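PDB 4YV9: transcriptional regulator from Streptococcus dysgalactiae, which binds DNA as a quorum-sensing transcriptional regulator of the Rgg family and serves as receptor for SHP peptide pheromones. Local coordinates for residues Glu42-Cys45 against Ser46-Leu49; His27-Lys30 against Ser31-Ser34. All coordinates share one frame; numbering follows the deposited sequence.

Contact 1 (Glu42-Cys45 against Ser46-Leu49)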
loop_
_atom_site.group_PDB
_atom_site.type_symbol
_atom_site.label_atom_id
_atom_site.label_comp_id
_atom_site.label_asym_id
_atom_site.label_seq_id
_atom_site.Cartn_x
_atom_site.Cartn_y
_atom_site.Cartn_z
ATOM N N GLU B 42 31.314 -0.607 10.290
ATOM C CA GLU B 42 29.860 -0.633 10.424
ATOM C C GLU B 42 29.375 0.515 11.303
ATOM O O GLU B 42 30.100 1.003 12.172
ATOM C CB GLU B 42 29.389 -1.970 10.986
ATOM C CG GLU B 42 29.775 -3.154 10.122
ATOM C CD GLU B 42 29.392 -4.471 10.748
ATOM O OE1 GLU B 42 29.425 -4.559 11.996
ATOM O OE2 GLU B 42 29.067 -5.419 9.996
ATOM N N ILE B 43 28.151 0.962 11.051
ATOM C CA ILE B 43 27.516 1.982 11.880
ATOM C C ILE B 43 26.224 1.435 12.469
ATOM O O ILE B 43 25.683 0.428 11.987
ATOM C CB ILE B 43 27.205 3.265 11.091
ATOM C CG1 ILE B 43 26.278 2.951 9.906
ATOM C CG2 ILE B 43 28.491 3.937 10.627
ATOM C CD1 ILE B 43 25.730 4.202 9.226
ATOM N N SER B 44 25.724 2.084 13.513
ATOM C CA SER B 44 24.519 1.593 14.160
ATOM C C SER B 44 23.317 1.855 13.271
ATOM O O SER B 44 23.344 2.741 12.407
ATOM C CB SER B 44 24.320 2.247 15.523
ATOM O OG SER B 44 23.905 3.593 15.389
ATOM N N CYS B 45 22.261 1.081 13.473
ATOM C CA CYS B 45 21.052 1.273 12.689
ATOM C C CYS B 45 20.522 2.684 12.921
ATOM O O CYS B 45 20.136 3.378 11.980
ATOM C CB CYS B 45 19.992 0.236 13.049
ATOM S SG CYS B 45 18.646 0.183 11.831
ATOM N N SER B 46 20.523 3.097 14.184
ATOM C CA SER B 46 20.059 4.425 14.570
ATOM C C SER B 46 20.804 5.519 13.806
ATOM O O SER B 46 20.213 6.475 13.336
ATOM C CB SER B 46 20.224 4.623 16.079
ATOM O OG SER B 46 19.242 5.520 16.574
ATOM N N ARG B 47 22.110 5.365 13.659
ATOM C CA ARG B 47 22.876 6.376 12.948
ATOM C C ARG B 47 22.599 6.307 11.447
ATOM O O ARG B 47 22.563 7.340 10.765
ATOM C CB ARG B 47 24.365 6.229 13.276
ATOM C CG ARG B 47 24.658 6.763 14.667
ATOM C CD ARG B 47 26.007 6.341 15.227
ATOM N NE ARG B 47 26.611 7.432 15.989
ATOM C CZ ARG B 47 26.514 7.584 17.305
ATOM N NH1 ARG B 47 25.847 6.703 18.036
ATOM N NH2 ARG B 47 27.097 8.618 17.893
ATOM N N LEU B 48 22.360 5.099 10.936
ATOM C CA LEU B 48 21.959 4.956 9.543
ATOM C C LEU B 48 20.615 5.635 9.297
ATOM O O LEU B 48 20.443 6.343 8.299
ATOM C CB LEU B 48 21.872 3.480 9.140
ATOM C CG LEU B 48 21.389 3.222 7.707
ATOM C CD1 LEU B 48 22.222 3.985 6.690
ATOM C CD2 LEU B 48 21.431 1.732 7.410
ATOM N N LEU B 49 19.671 5.430 10.210
ATOM C CA LEU B 49 18.346 6.058 10.077
ATOM C C LEU B 49 18.413 7.574 10.029
ATOM O O LEU B 49 17.636 8.202 9.314
ATOM C CB LEU B 49 17.426 5.636 11.215
ATOM C CG LEU B 49 16.434 4.518 10.876
ATOM C CD1 LEU B 49 17.150 3.269 10.419
ATOM C CD2 LEU B 49 15.565 4.210 12.069
#
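Ile43 lays its CD1 methyl against the first turn of helix 45-54, at the helix N-terminus that Ser44 caps within the helix-turn-helix domain. Ile43 CD1 lies 3.9 Å from Leu48 CB, and both side chains also rest on Phe36 of helix 30-37, so the loop and the new helix share one apolar patch.

Ser44 OG, held between its own backbone N and carbonyl carbon (chi1 73°), turns back over the helix end as the N-cap and accepts from Arg47 N at 3.1 Å. Arg47 folds its CB, CG and CD past the same oxygen, Arg47 CG coming to 3.3 Å from Ser44 OG. The Arg47 guanidinium then finds its partner outside this turn, Glu42 of the second subunit, through a salt bridge between chains. Ser44 O starts the helical ladder by accepting from Leu48 N at 2.9 Å.

Cys45 SG, anti to the backbone N (chi1 -166°), forms a disulfide with Cys45 of the second subunit, which ties the two DNA-binding domains together covalently. Cys45 O accepts from Leu49 N at 2.7 Å. Alongside, Leu49 CD1 reaches back to 3.7 Å from Cys45 SG, flanking the disulfide sulfur.

Contact 2 (His27-Lys30 against Ser31-Ser34); sequences HLSK and SQIS
The backbone passes from an extended Leu28 and Ser29 into helical angles at Lys30, and the first turn closes through Ile33 N to Ser29 O (3.1 Å) and Ser34 N to Lys30 O (2.9 Å). Ser29 and Gln32 then grip each other in both directions. Ser29 OG, set between its own N and carbonyl carbon by a chi1 of 62°, accepts from Gln32 N at 3.0 Å. In return the Gln32 side chain runs back toward the loop, its CG anti to its carbonyl carbon (chi1 -76°), and Gln32 OE1 takes Ser29 N at 3.0 Å. This second bond is almost straight (169° at the hydrogen) and lies in the amide plane on a lone pair of OE1. The two reciprocal bonds make a capping box at the start of helix 30-37, inside the helix-turn-helix domain, and both backbone N-H groups that the box engages are satisfied by side-chain oxygens. A weak bond from Ser29 OG also reaches Gln32 OE1, at 3.4 Å. Next to the box, Leu28 crosses Gln32 at a slant, Leu28 CD2 lying 3.7 Å from Gln32 CB, and CB of the buried Leu28 meets Ile33 CG1 at 4.1 Å. Leu51 of helix 45-54 packs on both of these apolar residues, while Ile20 of helix 20-23 touches Ile33. Ile33 CG1 also sits 3.2 Å from Ser29 O, the same oxygen that accepts from Ile33 N.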
loop_
_atom_site.group_PDB
_atom_site.type_symbol
_atom_site.label_atom_id
_atom_site.label_comp_id
_atom_site.label_asym_id
_atom_site.label_seq_id
_atom_site.Cartn_x
_atom_site.Cartn_y
_atom_site.Cartn_z
ATOM N N HIS B 27 26.757 13.128 15.351
ATOM C CA HIS B 27 26.540 11.692 15.520
ATOM C C HIS B 27 27.474 10.859 14.637
ATOM O O HIS B 27 27.920 9.790 15.037
ATOM C CB HIS B 27 25.074 11.332 15.222
ATOM C CG HIS B 27 24.083 12.203 15.932
ATOM N ND1 HIS B 27 23.848 12.111 17.287
ATOM C CD2 HIS B 27 23.278 13.195 15.476
ATOM C CE1 HIS B 27 22.941 13.007 17.637
ATOM N NE2 HIS B 27 22.578 13.676 16.557
ATOM N N LEU B 28 27.759 11.350 13.437
ATOM C CA LEU B 28 28.642 10.649 12.509
ATOM C C LEU B 28 29.520 11.631 11.756
ATOM O O LEU B 28 29.017 12.576 11.177
ATOM C CB LEU B 28 27.842 9.817 11.497
ATOM C CG LEU B 28 27.407 8.397 11.845
ATOM C CD1 LEU B 28 26.714 7.741 10.633
ATOM C CD2 LEU B 28 28.569 7.541 12.327
ATOM N N SER B 29 30.830 11.386 11.749
ATOM C CA SER B 29 31.759 12.233 11.013
ATOM C C SER B 29 31.746 11.906 9.521
ATOM O O SER B 29 31.191 10.886 9.114
ATOM C CB SER B 29 33.171 12.060 11.570
ATOM O OG SER B 29 33.583 10.710 11.398
ATOM N N LYS B 30 32.356 12.766 8.711
ATOM C CA LYS B 30 32.535 12.489 7.278
ATOM C C LYS B 30 33.259 11.152 7.093
ATOM O O LYS B 30 32.865 10.314 6.277
ATOM C CB LYS B 30 33.342 13.607 6.604
ATOM C CG LYS B 30 32.650 14.975 6.614
ATOM C CD LYS B 30 33.197 15.880 5.518
ATOM C CE LYS B 30 34.650 16.220 5.744
ATOM N NZ LYS B 30 35.142 17.164 4.707
ATOM N N SER B 31 34.307 10.986 7.886
ATOM C CA SER B 31 35.165 9.803 7.886
ATOM C C SER B 31 34.362 8.541 8.208
ATOM O O SER B 31 34.525 7.503 7.566
ATOM C CB SER B 31 36.307 9.994 8.888
ATOM O OG SER B 31 37.148 8.865 8.943
ATOM N N GLN B 32 33.476 8.636 9.189
ATOM C CA GLN B 32 32.699 7.477 9.598
ATOM C C GLN B 32 31.693 7.087 8.536
ATOM O O GLN B 32 31.419 5.897 8.325
ATOM C CB GLN B 32 32.006 7.747 10.929
ATOM C CG GLN B 32 32.990 7.674 12.109
ATOM C CD GLN B 32 32.359 8.081 13.412
ATOM O OE1 GLN B 32 31.561 9.011 13.459
ATOM N NE2 GLN B 32 32.707 7.379 14.484
ATOM N N ILE B 33 31.161 8.093 7.857
ATOM C CA ILE B 33 30.250 7.870 6.754
ATOM C C ILE B 33 30.963 7.229 5.561
ATOM O O ILE B 33 30.465 6.239 4.996
ATOM C CB ILE B 33 29.565 9.188 6.339
ATOM C CG1 ILE B 33 28.686 9.681 7.497
ATOM C CG2 ILE B 33 28.714 8.988 5.087
ATOM C CD1 ILE B 33 28.025 11.033 7.269
ATOM N N SER B 34 32.110 7.780 5.175
ATOM C CA SER B 34 32.914 7.195 4.100
ATOM C C SER B 34 33.321 5.766 4.407
ATOM O O SER B 34 33.239 4.890 3.534
ATOM C CB SER B 34 34.180 8.018 3.833
ATOM O OG SER B 34 33.880 9.196 3.104
#

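How the contacts relate
Contacts 1 and 2 are successive N-caps of helices 45-54 and 30-37, with centres about 11 Å apart in the same helix-turn-helix domain. Each uses a serine hydroxyl on the backbone N three residues on, but the capping box occurs in contact 2, whereas contact 1 has Arg47 there, its guanidinium engaged by Glu42 of the second subunit. Arg47 joins the two: Arg47 NE probably donates to His27 O at 2.9 Å. Leu28 CD1 packs 3.8 Å from Arg47 CB and 3.9 Å from Ile43 CD1. Contact 1 lies at the subunit interface; contact 2 meets no second subunit. A bound sulfate, probably from the crystallisation liquor, lies about 3 Å from the Arg47 side chain, and a sulfate also lies about 3 Å from that of His27.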